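Local coordinates for ABC transporter substrate-binding protein (Vibrio cholerae, PDB 3LKV) that probably serves as the substrate-binding component of an ABC transporter and holds a phenylalanine molecule in the cleft between its two domains, at residues Ile278-Ala283 against Ala293-Ala298; Asp71-Ile76 against Lys89-Val94; Ala152-Leu157 against Leu200-Val205; Asp23-Gly28 against Phe241-Ile246; Gln128-Ile133 against Ala166-Lys171. All blocks are in the same frame, centred on the assembly; numbering follows the deposited sequence.

Contact 1. Residues Ile278-Ala283 against Ala293-Ala298; sequences INKTAA and AVLARA
Ile-278, the last residue of strand 275-278, comes closest in backbone to Ala-298, at the C-terminal side of helix 292-297, and their CA atoms are 6.5 Å apart. No hydrogen bond crosses; the joint is purely apolar and rests on the branches of Ile-278. Its CG1 sits 3.9 Å from the CB of Ala-298, and one carbon further on CD1 reaches Val-294 CG1 at 4.1 Å, the two side chains crossing at about a right angle. The other branch, CG2, lies anti to the backbone N (CG1 has chi1 -57°), which turns it toward Leu-295, whose CD2 is 4.3 Å away. Leu-295 CD2 also meets Lys-280 CG, so it rests against both Ile-278 CG2 and the base of the lysine chain. Directly after Ile-278 the chain turns into a new helix. Asn-279 is its N-cap: OD1 accepts from Ala-282 N at 3.1 Å, nearly straight at 168°, with the donor above the plane of the amide carbonyl. Asn-279 ND2 is held by the carbonyl of Val-231. Ile-290, in the loop between the two helices, touches both Ile-278 and Leu-295, while Val-294 packs on Ile-136 and Arg-297 makes a salt bridge to Glu-135, joining the C-terminal helix 292-297 to the edge strand of the mixed sheet and to helix 126-136.

Contact 2. Residues Asp71-Ile76 against Lys89-Val94; sequences DVLVGI and KTIPIV
Leu-73 and Ile-91 meet at the apolar centre: the CD1 methyl of the leucine comes 3.7 Å from Ile-91 CG2, the two chains slanting across one another, and the same CD1 is 4.2 Å from Ile-93 CG1. Leu-73 holds CG beside the backbone N (chi1 -68°), and its extended end brings CD1 over both isoleucines. The other face of the sheet has its own apolar pair, Val-72 CG1 and Val-94 CG2, 3.9 Å apart, and Ile-257 of helix 243-258 packs on both valines. Between these faces runs the backbone ladder. Leu-73 N gives a bond of 2.8 Å to Pro-92 O; Leu-73 O takes Val-94 N at 2.9 Å; and Gly-75 N reaches Val-94 O at 3.0 Å. Two CA-H...O contacts, Ile-93 to Leu-73 O and Val-74 to Val-94 O, fill in between. At the outer edge the carbonyl of Asp-71 faces the proline ring, and Asp-71 OD2 is hydrogen-bonded to the backbone N of Lys-10. Leu-73 with Ile-93 and Val-74 with Val-94 are parallel bridges, and helix 78-87 links the strands: a beta-alpha-beta crossover within the six-stranded parallel sheet, as expected of the Rossmann-like domains of periplasmic binding proteins.

Contact 3. Residues Ala152-Leu157 against Leu200-Val205; sequences ANAVSL and LIDNTV. With PHE (phenylalanine), chain B.
This is one wall of the phenylalanine-binding pocket, where the start of helix 152-167 faces the turn that leads into helix 203-207. Asn-153 joins the two: its ND2 donates to Ile-201 O at 3.1 Å, with the oxygen almost in the amide plane and the N-H...O angle 157°. CG stands in the crowded position between backbone N and carbonyl carbon (chi1 43°), which puts CB and CG alongside the ligand's carboxylate, CB 3.3 Å from its O. Beside the bond to Ile-201 O, Asn-153 ND2 is hydrogen-bonded to Glu-151 OE1, its stronger partner. Ile-201 is the centre of an inverse gamma turn; its CB meets Leu-157 CD1 at 3.7 Å, while its CD1 faces the ligand ring, 3.7 Å from CZ. Leu-157 CB also rests on Leu-200 CD2. Asn-203 ND2 donates to the ligand OXT at 2.9 Å, and its OD1 is engaged by His-19 NE2, a bond that should fix which end of the amide faces the carboxylate. Asp-202 caps helix 203-207. Its OD2 accepts from Asn-148 N and lies 3.3 Å from Ala-154 CB, while OD1 takes Val-205 N at 2.8 Å, from above the carboxylate plane.

Contact 4. Residues Asp23-Gly28 against Phe241-Ile246; sequences DATRQG and FDYYQI. With PHE (phenylalanine), chain B.
The carbonyl oxygen of Ala-24 is met twice: Gly-28 N of its own helix donates to it at 2.9 Å, and Tyr-244 CA-H points at it from the other helix, 3.5 Å away and almost straight at 165°. Two more CA-H...O contacts run the other way, Thr-25 to Tyr-243 O and Gly-28 to Tyr-244 O. The backbones can come this close, with the CA atoms of Gly-28 and Tyr-244 4.6 Å apart, because Gly-28 has no side chain beside Tyr-244 O. Gly-28 CA also lies over one face of the Tyr-244 ring. Gln-27 CG slants past the same ring, and Asp-31 receives both Tyr-244 OH and Gln-27 NE2. Thr-25 OG1, bonded to Ala-21 O, sits at the edge of the Tyr-243 ring, 3.5 Å from Tyr-243 CD2. Tyr-243 OH belongs to the ligand pocket, 3.5 Å from CE2 of the bound phenylalanine and hydrogen-bonded to Asp-122 OD2. Helix 243-258, capped by Asp-242, follows strand 237-240 of the mixed sheet and here lies on helix 20-35, with Thr-96 of strand 93-98 touching Thr-25 and Ile-246.

Contact 5. Residues Gln128-Ile133 against Ala166-Lys171; sequences QHVELI and AKHGIK
Glu-131 meets His-168 with its carboxylate turned almost perpendicular to the imidazole, the two planes 84° apart. OE2 comes in at the ring edge, near its plane, 3.3 Å from NE2, and the glutamate's CG lies 3.5 Å from CE1. The clear partner of His-168 NE2 is Glu-127 OE1, while ND1 is paired with Lys-134 NZ. Two carboxylates thus gather beside one imidazole; Lys-167, in a salt bridge with Glu-127 and with NZ 4.4 Å from Glu-131 OE2, probably offsets part of their mutual repulsion. Beside this polar group, Val-130 CG1, anti to the backbone N (chi1 170°), meets Ile-170 CD1 tip to tip at 3.9 Å. A Schellman motif places His-168 and Ile-170: it ends helix 152-167, with Gly-169 at positive phi as C-prime, and sends the chain into strand 171-176. Val-130 also packs on Leu-161 and Ser-164, and Ile-133 on Ile-143 and Phe-224, so helix 126-136 lies beside helix 152-167 and packs on strands 142-147 and 223-225 of the mixed sheet.

In the fold
The five contacts spread over a two-domain fold. Contact 2 lies in the parallel sheet; contacts 1, 3 and 5 belong to the domain of the mixed sheet, and contact 4 ties helix 243-258, which leaves that sheet, to helix 20-35. Along the chain contact 4 encloses contacts 2, 3 and 5; contacts 3 and 5 alternate and share helix 152-167, and contact 1 follows last. Contacts 3 and 4, centres 18 Å apart, both touch the bound phenylalanine and meet through Ile-201 and Tyr-243, placing the ligand between the domains. Contacts 1 and 2, with centres 40 Å apart, lie on opposite sides of the chain's centre; contact 1 touches contact 5 through Arg-297 and Leu-132.

Contact 1. Residues Ile278-Ala283 against Ala293-Ala298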
# COMPACT_ATOMS: atom_id res chain seq x y z
N ILE A 278 2.20 25.10 17.26
CA ILE A 278 3.26 26.15 17.31
C ILE A 278 4.62 25.51 17.08
O ILE A 278 4.92 24.48 17.67
CB ILE A 278 3.35 26.86 18.69
CG1 ILE A 278 2.03 27.50 19.09
CG2 ILE A 278 4.46 27.92 18.68
CD1 ILE A 278 1.33 28.26 17.98
N ASN A 279 5.43 26.12 16.22
CA ASN A 279 6.80 25.67 16.05
C ASN A 279 7.77 26.60 16.80
O ASN A 279 8.24 27.61 16.27
CB ASN A 279 7.17 25.57 14.58
CG ASN A 279 8.45 24.81 14.38
OD1 ASN A 279 9.30 24.75 15.28
ND2 ASN A 279 8.60 24.21 13.21
N LYS A 280 8.07 26.21 18.05
CA LYS A 280 8.89 27.05 18.99
C LYS A 280 10.28 27.22 18.45
O LYS A 280 10.81 28.32 18.43
CB LYS A 280 9.00 26.39 20.38
CG LYS A 280 7.92 26.71 21.42
CD LYS A 280 7.86 25.54 22.50
CE LYS A 280 7.91 26.01 23.99
NZ LYS A 280 7.73 24.84 24.94
N THR A 281 10.87 26.12 18.00
CA THR A 281 12.19 26.19 17.40
C THR A 281 12.20 27.22 16.29
O THR A 281 12.89 28.23 16.40
CB THR A 281 12.59 24.84 16.84
OG1 THR A 281 12.12 23.84 17.74
CG2 THR A 281 14.09 24.74 16.66
N ALA A 282 11.42 27.00 15.23
CA ALA A 282 11.40 27.95 14.12
C ALA A 282 11.19 29.40 14.60
O ALA A 282 11.78 30.29 14.02
CB ALA A 282 10.32 27.56 13.09
N ALA A 283 10.36 29.61 15.62
CA ALA A 283 9.99 30.94 16.08
C ALA A 283 11.19 31.63 16.72
O ALA A 283 11.54 32.77 16.41
CB ALA A 283 8.87 30.86 17.07
N ALA A 293 -0.66 33.57 26.17
CA ALA A 293 -2.06 33.16 25.97
C ALA A 293 -2.20 32.14 24.79
O ALA A 293 -3.09 31.27 24.79
CB ALA A 293 -2.97 34.38 25.76
N VAL A 294 -1.30 32.26 23.82
CA VAL A 294 -1.30 31.41 22.64
C VAL A 294 -0.61 30.08 22.97
O VAL A 294 -1.17 29.02 22.67
CB VAL A 294 -0.64 32.11 21.43
CG1 VAL A 294 -0.43 31.14 20.29
CG2 VAL A 294 -1.48 33.25 20.99
N LEU A 295 0.57 30.14 23.58
CA LEU A 295 1.32 28.92 23.95
C LEU A 295 0.48 28.01 24.87
O LEU A 295 0.60 26.77 24.80
CB LEU A 295 2.65 29.26 24.65
CG LEU A 295 3.87 29.70 23.83
CD1 LEU A 295 5.01 30.21 24.71
CD2 LEU A 295 4.36 28.54 22.94
N ALA A 296 -0.34 28.63 25.72
CA ALA A 296 -1.29 27.92 26.61
C ALA A 296 -2.37 27.12 25.87
O ALA A 296 -2.73 26.03 26.32
CB ALA A 296 -1.96 28.90 27.58
N ARG A 297 -2.88 27.66 24.75
CA ARG A 297 -3.89 26.97 23.92
C ARG A 297 -3.31 25.95 22.93
O ARG A 297 -4.06 25.28 22.24
CB ARG A 297 -4.71 27.99 23.11
CG ARG A 297 -5.56 28.93 23.95
CD ARG A 297 -6.77 29.51 23.16
NE ARG A 297 -6.43 30.05 21.85
CZ ARG A 297 -5.80 31.20 21.63
NH1 ARG A 297 -5.40 31.98 22.63
NH2 ARG A 297 -5.54 31.58 20.39
N ALA A 298 -1.99 25.81 22.86
CA ALA A 298 -1.35 25.01 21.81
C ALA A 298 -1.56 23.54 22.04
O ALA A 298 -0.94 22.97 22.94
CB ALA A 298 0.13 25.29 21.73

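Contact 2. Residues Asp71-Ile76 against Lys89-Val94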
# COMPACT_ATOMS: atom_id res chain seq x y z
N ASP A 71 -17.29 2.03 -9.32
CA ASP A 71 -18.56 2.28 -8.60
C ASP A 71 -18.56 3.71 -8.07
O ASP A 71 -19.62 4.38 -8.03
CB ASP A 71 -18.73 1.28 -7.47
CG ASP A 71 -18.77 -0.19 -7.96
OD1 ASP A 71 -19.74 -0.53 -8.64
OD2 ASP A 71 -17.85 -1.02 -7.71
N VAL A 72 -17.41 4.19 -7.62
CA VAL A 72 -17.34 5.53 -7.06
C VAL A 72 -16.01 6.16 -7.42
O VAL A 72 -14.96 5.50 -7.37
CB VAL A 72 -17.51 5.56 -5.48
CG1 VAL A 72 -17.47 6.98 -4.98
CG2 VAL A 72 -18.83 4.90 -5.07
N LEU A 73 -16.08 7.43 -7.80
CA LEU A 73 -14.88 8.20 -8.09
C LEU A 73 -14.64 9.16 -6.93
O LEU A 73 -15.61 9.73 -6.41
CB LEU A 73 -15.03 8.98 -9.37
CG LEU A 73 -15.11 8.20 -10.67
CD1 LEU A 73 -15.92 9.03 -11.70
CD2 LEU A 73 -13.70 7.91 -11.18
N VAL A 74 -13.40 9.29 -6.48
CA VAL A 74 -13.08 10.17 -5.37
C VAL A 74 -12.08 11.20 -5.89
O VAL A 74 -11.02 10.83 -6.48
CB VAL A 74 -12.46 9.40 -4.17
CG1 VAL A 74 -11.99 10.41 -3.12
CG2 VAL A 74 -13.49 8.41 -3.57
N GLY A 75 -12.43 12.46 -5.77
CA GLY A 75 -11.51 13.51 -6.19
C GLY A 75 -10.95 14.20 -4.97
O GLY A 75 -11.68 14.93 -4.25
N ILE A 76 -9.68 13.99 -4.71
CA ILE A 76 -9.05 14.62 -3.59
C ILE A 76 -8.36 15.91 -4.13
O ILE A 76 -7.41 15.84 -4.94
CB ILE A 76 -7.99 13.71 -2.98
CG1 ILE A 76 -8.57 12.41 -2.49
CG2 ILE A 76 -7.27 14.42 -1.86
CD1 ILE A 76 -7.48 11.40 -1.89
N LYS A 89 -21.09 12.69 -15.67
CA LYS A 89 -22.29 13.26 -15.05
C LYS A 89 -23.16 12.25 -14.29
O LYS A 89 -24.23 12.62 -13.80
CB LYS A 89 -23.21 13.88 -16.14
CG LYS A 89 -22.54 14.85 -17.12
CD LYS A 89 -21.92 16.06 -16.41
CE LYS A 89 -20.88 16.74 -17.36
NZ LYS A 89 -20.19 17.85 -16.66
N THR A 90 -22.74 10.99 -14.23
CA THR A 90 -23.57 9.90 -13.75
C THR A 90 -22.86 8.97 -12.76
O THR A 90 -23.48 8.39 -11.87
CB THR A 90 -23.94 9.01 -14.92
OG1 THR A 90 -22.75 8.71 -15.64
CG2 THR A 90 -24.90 9.74 -15.89
N ILE A 91 -21.58 8.73 -12.96
CA ILE A 91 -20.82 7.97 -11.95
C ILE A 91 -20.71 8.83 -10.71
O ILE A 91 -20.32 9.98 -10.78
CB ILE A 91 -19.42 7.53 -12.44
CG1 ILE A 91 -19.56 6.76 -13.79
CG2 ILE A 91 -18.75 6.68 -11.40
CD1 ILE A 91 -18.20 6.28 -14.32
N PRO A 92 -21.10 8.29 -9.55
CA PRO A 92 -20.93 9.08 -8.33
C PRO A 92 -19.51 9.57 -8.11
O PRO A 92 -18.54 8.79 -8.23
CB PRO A 92 -21.32 8.08 -7.23
CG PRO A 92 -22.18 7.10 -7.93
CD PRO A 92 -21.54 6.92 -9.24
N ILE A 93 -19.41 10.87 -7.78
CA ILE A 93 -18.18 11.55 -7.43
C ILE A 93 -18.30 12.04 -6.00
O ILE A 93 -19.24 12.77 -5.65
CB ILE A 93 -17.92 12.76 -8.31
CG1 ILE A 93 -17.74 12.31 -9.77
CG2 ILE A 93 -16.71 13.50 -7.79
CD1 ILE A 93 -17.88 13.39 -10.84
N VAL A 94 -17.34 11.66 -5.17
CA VAL A 94 -17.22 12.20 -3.83
C VAL A 94 -15.93 12.99 -3.81
O VAL A 94 -14.85 12.44 -3.98
CB VAL A 94 -17.07 11.10 -2.81
CG1 VAL A 94 -16.85 11.72 -1.45
CG2 VAL A 94 -18.33 10.16 -2.86

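Contact 3. Residues Ala152-Leu157 against Leu200-Val205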
# COMPACT_ATOMS: atom_id res chain seq x y z
N ALA A 152 -9.08 27.15 -8.17
CA ALA A 152 -10.29 27.83 -7.71
C ALA A 152 -10.29 27.89 -6.18
O ALA A 152 -10.85 28.82 -5.58
CB ALA A 152 -11.60 27.15 -8.26
N ASN A 153 -9.70 26.90 -5.53
CA ASN A 153 -9.59 26.99 -4.08
C ASN A 153 -8.81 28.21 -3.62
O ASN A 153 -9.24 28.87 -2.66
CB ASN A 153 -8.94 25.75 -3.44
CG ASN A 153 -7.79 25.28 -4.17
OD1 ASN A 153 -7.90 24.92 -5.36
ND2 ASN A 153 -6.62 25.26 -3.51
N ALA A 154 -7.71 28.53 -4.32
CA ALA A 154 -6.88 29.67 -3.92
C ALA A 154 -7.67 30.97 -4.15
O ALA A 154 -7.62 31.87 -3.32
CB ALA A 154 -5.54 29.70 -4.69
N VAL A 155 -8.38 31.04 -5.27
CA VAL A 155 -9.16 32.22 -5.62
C VAL A 155 -10.23 32.44 -4.57
O VAL A 155 -10.33 33.55 -4.01
CB VAL A 155 -9.74 32.12 -7.06
CG1 VAL A 155 -10.76 33.32 -7.38
CG2 VAL A 155 -8.58 32.12 -8.08
N SER A 156 -10.96 31.40 -4.20
CA SER A 156 -11.97 31.56 -3.14
C SER A 156 -11.32 32.02 -1.83
O SER A 156 -11.84 32.90 -1.16
CB SER A 156 -12.71 30.24 -2.90
OG SER A 156 -13.33 29.79 -4.08
N LEU A 157 -10.18 31.44 -1.46
CA LEU A 157 -9.52 31.86 -0.25
C LEU A 157 -9.03 33.32 -0.30
O LEU A 157 -9.15 34.03 0.69
CB LEU A 157 -8.38 30.92 0.14
CG LEU A 157 -8.77 29.48 0.54
CD1 LEU A 157 -7.54 28.57 0.40
CD2 LEU A 157 -9.36 29.40 1.95
N LEU A 200 -1.34 29.61 2.45
CA LEU A 200 -2.71 29.16 2.41
C LEU A 200 -2.89 27.73 1.87
O LEU A 200 -1.94 27.04 1.48
CB LEU A 200 -3.61 30.17 1.69
CG LEU A 200 -3.28 30.69 0.33
CD1 LEU A 200 -3.04 29.55 -0.47
CD2 LEU A 200 -4.43 31.51 -0.23
N ILE A 201 -4.15 27.30 1.94
CA ILE A 201 -4.61 26.02 1.41
C ILE A 201 -4.65 26.09 -0.11
O ILE A 201 -5.71 26.28 -0.76
CB ILE A 201 -5.96 25.65 2.04
CG1 ILE A 201 -5.80 25.56 3.55
CG2 ILE A 201 -6.58 24.29 1.47
CD1 ILE A 201 -4.72 24.54 4.05
N ASP A 202 -3.46 25.91 -0.66
CA ASP A 202 -3.24 25.91 -2.09
C ASP A 202 -2.26 24.78 -2.36
O ASP A 202 -1.24 24.70 -1.69
CB ASP A 202 -2.63 27.27 -2.44
CG ASP A 202 -2.09 27.39 -3.86
OD1 ASP A 202 -1.26 26.53 -4.29
OD2 ASP A 202 -2.46 28.42 -4.53
N ASN A 203 -2.55 23.95 -3.36
CA ASN A 203 -1.72 22.78 -3.69
C ASN A 203 -0.33 23.10 -4.24
O ASN A 203 0.62 22.39 -3.99
CB ASN A 203 -2.49 21.91 -4.70
CG ASN A 203 -3.79 21.37 -4.11
OD1 ASN A 203 -3.75 20.53 -3.19
ND2 ASN A 203 -4.93 21.89 -4.59
N THR A 204 -0.22 24.20 -4.97
CA THR A 204 1.04 24.67 -5.50
C THR A 204 1.93 25.15 -4.37
O THR A 204 3.10 24.79 -4.32
CB THR A 204 0.85 25.85 -6.46
OG1 THR A 204 -0.19 25.54 -7.43
CG2 THR A 204 2.18 26.16 -7.19
N VAL A 205 1.39 25.94 -3.47
CA VAL A 205 2.13 26.30 -2.24
C VAL A 205 2.51 25.07 -1.42
O VAL A 205 3.67 24.90 -1.08
CB VAL A 205 1.35 27.31 -1.35
CG1 VAL A 205 2.09 27.55 0.02
CG2 VAL A 205 1.20 28.66 -2.08
N PHE B . -8.36 22.35 -0.06
CA PHE B . -7.35 22.22 -1.18
C PHE B . -8.11 22.16 -2.53
O PHE B . -9.30 22.59 -2.54
CB PHE B . -6.41 21.02 -0.97
CG PHE B . -5.32 21.28 0.08
CD1 PHE B . -4.25 22.14 -0.21
CD2 PHE B . -5.38 20.71 1.33
CE1 PHE B . -3.29 22.41 0.71
CE2 PHE B . -4.42 20.96 2.26
CZ PHE B . -3.37 21.81 1.99
OXT PHE B . -7.60 21.74 -3.60

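Contact 4. Residues Asp23-Gly28 against Phe241-Ile246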
# COMPACT_ATOMS: atom_id res chain seq x y z
N ASP A 23 -2.12 13.19 1.08
CA ASP A 23 -1.77 11.82 1.39
C ASP A 23 -2.41 11.35 2.69
O ASP A 23 -2.76 10.18 2.78
CB ASP A 23 -0.26 11.59 1.44
CG ASP A 23 0.39 11.68 0.05
OD1 ASP A 23 -0.29 11.79 -1.02
OD2 ASP A 23 1.63 11.67 0.00
N ALA A 24 -2.58 12.23 3.67
CA ALA A 24 -3.24 11.82 4.90
C ALA A 24 -4.73 11.61 4.61
O ALA A 24 -5.34 10.73 5.17
CB ALA A 24 -3.05 12.86 6.06
N THR A 25 -5.30 12.45 3.77
CA THR A 25 -6.68 12.31 3.43
C THR A 25 -6.90 10.96 2.77
O THR A 25 -7.83 10.25 3.10
CB THR A 25 -7.14 13.41 2.49
OG1 THR A 25 -6.95 14.68 3.13
CG2 THR A 25 -8.58 13.26 2.16
N ARG A 26 -6.02 10.60 1.85
CA ARG A 26 -6.14 9.34 1.14
C ARG A 26 -5.97 8.14 2.08
O ARG A 26 -6.67 7.15 1.93
CB ARG A 26 -5.12 9.28 -0.00
CG ARG A 26 -5.32 8.06 -0.86
CD ARG A 26 -4.55 8.05 -2.12
NE ARG A 26 -3.21 7.48 -1.92
CZ ARG A 26 -2.10 8.20 -1.82
NH1 ARG A 26 -2.14 9.53 -1.87
NH2 ARG A 26 -0.96 7.61 -1.65
N GLN A 27 -5.05 8.20 3.03
CA GLN A 27 -4.87 7.11 3.98
C GLN A 27 -6.10 6.96 4.86
O GLN A 27 -6.57 5.85 5.20
CB GLN A 27 -3.66 7.38 4.87
CG GLN A 27 -3.29 6.18 5.78
CD GLN A 27 -2.96 4.91 5.01
OE1 GLN A 27 -2.01 4.91 4.24
NE2 GLN A 27 -3.72 3.82 5.22
N GLY A 28 -6.62 8.10 5.26
CA GLY A 28 -7.85 8.13 6.05
C GLY A 28 -9.04 7.49 5.35
O GLY A 28 -9.83 6.77 5.97
N PHE A 241 -6.90 21.76 9.71
CA PHE A 241 -7.74 20.59 9.98
C PHE A 241 -6.88 19.35 10.07
O PHE A 241 -5.68 19.35 9.75
CB PHE A 241 -8.77 20.39 8.86
CG PHE A 241 -9.71 21.53 8.70
CD1 PHE A 241 -10.61 21.81 9.70
CD2 PHE A 241 -9.66 22.35 7.59
CE1 PHE A 241 -11.47 22.93 9.58
CE2 PHE A 241 -10.52 23.41 7.47
CZ PHE A 241 -11.43 23.72 8.48
N ASP A 242 -7.53 18.29 10.52
CA ASP A 242 -6.93 16.97 10.61
C ASP A 242 -7.34 16.23 9.33
O ASP A 242 -8.46 15.76 9.22
CB ASP A 242 -7.42 16.24 11.88
CG ASP A 242 -6.85 14.84 12.00
OD1 ASP A 242 -6.30 14.29 11.01
OD2 ASP A 242 -6.97 14.28 13.10
N TYR A 243 -6.46 16.18 8.34
CA TYR A 243 -6.85 15.66 7.03
C TYR A 243 -7.06 14.13 7.09
O TYR A 243 -7.81 13.59 6.29
CB TYR A 243 -5.87 16.11 5.94
CG TYR A 243 -6.11 17.54 5.56
CD1 TYR A 243 -5.44 18.59 6.20
CD2 TYR A 243 -7.05 17.86 4.60
CE1 TYR A 243 -5.72 19.92 5.86
CE2 TYR A 243 -7.34 19.15 4.27
CZ TYR A 243 -6.70 20.20 4.90
OH TYR A 243 -6.98 21.50 4.53
N TYR A 244 -6.40 13.44 8.03
CA TYR A 244 -6.62 11.99 8.16
C TYR A 244 -8.10 11.78 8.52
O TYR A 244 -8.75 10.98 7.91
CB TYR A 244 -5.66 11.34 9.15
CG TYR A 244 -5.93 9.89 9.39
CD1 TYR A 244 -5.39 8.92 8.57
CD2 TYR A 244 -6.73 9.48 10.43
CE1 TYR A 244 -5.65 7.57 8.78
CE2 TYR A 244 -6.97 8.11 10.67
CZ TYR A 244 -6.44 7.17 9.82
OH TYR A 244 -6.69 5.82 10.03
N GLN A 245 -8.64 12.55 9.46
CA GLN A 245 -10.03 12.37 9.86
C GLN A 245 -11.01 12.75 8.80
O GLN A 245 -12.10 12.19 8.71
CB GLN A 245 -10.36 13.14 11.16
CG GLN A 245 -9.70 12.55 12.44
CD GLN A 245 -9.94 11.04 12.62
OE1 GLN A 245 -11.00 10.51 12.27
NE2 GLN A 245 -8.93 10.36 13.12
N ILE A 246 -10.66 13.76 8.03
CA ILE A 246 -11.48 14.11 6.85
C ILE A 246 -11.53 12.93 5.88
O ILE A 246 -12.55 12.61 5.32
CB ILE A 246 -10.88 15.34 6.11
CG1 ILE A 246 -11.05 16.61 6.94
CG2 ILE A 246 -11.51 15.49 4.67
CD1 ILE A 246 -10.24 17.84 6.36
N PHE B . -8.36 22.35 -0.06
CA PHE B . -7.35 22.22 -1.18
C PHE B . -8.11 22.16 -2.53
O PHE B . -9.30 22.59 -2.54
CB PHE B . -6.41 21.02 -0.97
CG PHE B . -5.32 21.28 0.08
CD1 PHE B . -4.25 22.14 -0.21
CD2 PHE B . -5.38 20.71 1.33
CE1 PHE B . -3.29 22.41 0.71
CE2 PHE B . -4.42 20.96 2.26
CZ PHE B . -3.37 21.81 1.99
OXT PHE B . -7.60 21.74 -3.60

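Contact 5. Residues Gln128-Ile133 against Ala166-Lys171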
# COMPACT_ATOMS: atom_id res chain seq x y z
N GLN A 128 -10.41 33.79 11.28
CA GLN A 128 -9.77 33.29 12.48
C GLN A 128 -8.23 33.24 12.32
O GLN A 128 -7.50 33.57 13.26
CB GLN A 128 -10.41 31.95 12.82
CG GLN A 128 -10.14 31.41 14.16
CD GLN A 128 -10.84 30.04 14.41
OE1 GLN A 128 -11.63 29.55 13.59
NE2 GLN A 128 -10.54 29.44 15.55
N HIS A 129 -7.73 32.91 11.14
CA HIS A 129 -6.29 32.92 10.93
C HIS A 129 -5.69 34.35 11.03
O HIS A 129 -4.61 34.53 11.57
CB HIS A 129 -5.91 32.32 9.56
CG HIS A 129 -6.16 30.85 9.45
ND1 HIS A 129 -6.17 30.19 8.24
CD2 HIS A 129 -6.38 29.90 10.39
CE1 HIS A 129 -6.40 28.91 8.44
NE2 HIS A 129 -6.53 28.70 9.74
N VAL A 130 -6.37 35.34 10.48
CA VAL A 130 -5.89 36.70 10.57
C VAL A 130 -5.85 37.18 12.02
O VAL A 130 -4.87 37.84 12.45
CB VAL A 130 -6.77 37.63 9.75
CG1 VAL A 130 -6.42 39.12 10.02
CG2 VAL A 130 -6.65 37.24 8.25
N GLU A 131 -6.92 36.87 12.75
CA GLU A 131 -7.02 37.27 14.15
C GLU A 131 -5.91 36.56 14.89
O GLU A 131 -5.27 37.15 15.74
CB GLU A 131 -8.43 37.04 14.77
CG GLU A 131 -9.47 38.03 14.14
CD GLU A 131 -10.99 37.83 14.50
OE1 GLU A 131 -11.50 36.68 14.55
OE2 GLU A 131 -11.68 38.89 14.66
N LEU A 132 -5.60 35.34 14.50
CA LEU A 132 -4.54 34.61 15.18
C LEU A 132 -3.14 35.18 14.85
O LEU A 132 -2.29 35.29 15.76
CB LEU A 132 -4.67 33.14 14.88
CG LEU A 132 -3.73 32.15 15.56
CD1 LEU A 132 -3.65 32.36 17.08
CD2 LEU A 132 -4.21 30.72 15.24
N ILE A 133 -2.91 35.58 13.60
CA ILE A 133 -1.67 36.21 13.19
C ILE A 133 -1.47 37.51 13.98
O ILE A 133 -0.39 37.78 14.46
CB ILE A 133 -1.63 36.50 11.66
CG1 ILE A 133 -1.46 35.21 10.85
CG2 ILE A 133 -0.48 37.41 11.30
CD1 ILE A 133 -1.82 35.38 9.28
N ALA A 166 -8.68 43.76 5.04
CA ALA A 166 -9.31 45.09 5.07
C ALA A 166 -10.10 45.36 6.38
O ALA A 166 -9.93 46.41 6.99
CB ALA A 166 -10.23 45.30 3.85
N LYS A 167 -10.93 44.41 6.82
CA LYS A 167 -11.62 44.55 8.11
C LYS A 167 -10.66 44.84 9.29
O LYS A 167 -11.03 45.58 10.19
CB LYS A 167 -12.44 43.29 8.44
CG LYS A 167 -12.84 43.18 9.91
CD LYS A 167 -13.74 41.98 10.24
CE LYS A 167 -14.25 42.09 11.70
NZ LYS A 167 -14.72 40.77 12.16
N HIS A 168 -9.47 44.27 9.29
CA HIS A 168 -8.52 44.44 10.38
C HIS A 168 -7.42 45.49 10.12
O HIS A 168 -6.47 45.61 10.90
CB HIS A 168 -7.93 43.07 10.79
CG HIS A 168 -8.89 42.24 11.59
ND1 HIS A 168 -8.86 42.18 12.97
CD2 HIS A 168 -9.95 41.49 11.21
CE1 HIS A 168 -9.85 41.42 13.40
NE2 HIS A 168 -10.53 40.99 12.35
N GLY A 169 -7.57 46.26 9.06
CA GLY A 169 -6.59 47.29 8.72
C GLY A 169 -5.21 46.79 8.31
O GLY A 169 -4.23 47.49 8.49
N ILE A 170 -5.13 45.59 7.75
CA ILE A 170 -3.87 44.96 7.38
C ILE A 170 -3.73 44.98 5.87
O ILE A 170 -4.65 44.59 5.14
CB ILE A 170 -3.82 43.49 7.92
CG1 ILE A 170 -3.69 43.51 9.45
CG2 ILE A 170 -2.67 42.69 7.33
CD1 ILE A 170 -4.02 42.17 10.06
N LYS A 171 -2.59 45.44 5.41
CA LYS A 171 -2.26 45.48 4.02
C LYS A 171 -1.88 44.06 3.55
O LYS A 171 -1.22 43.32 4.29
CB LYS A 171 -1.07 46.45 3.88
CG LYS A 171 -0.48 46.59 2.48
CD LYS A 171 0.75 47.57 2.48
CE LYS A 171 1.12 48.04 1.05
NZ LYS A 171 1.90 47.06 0.25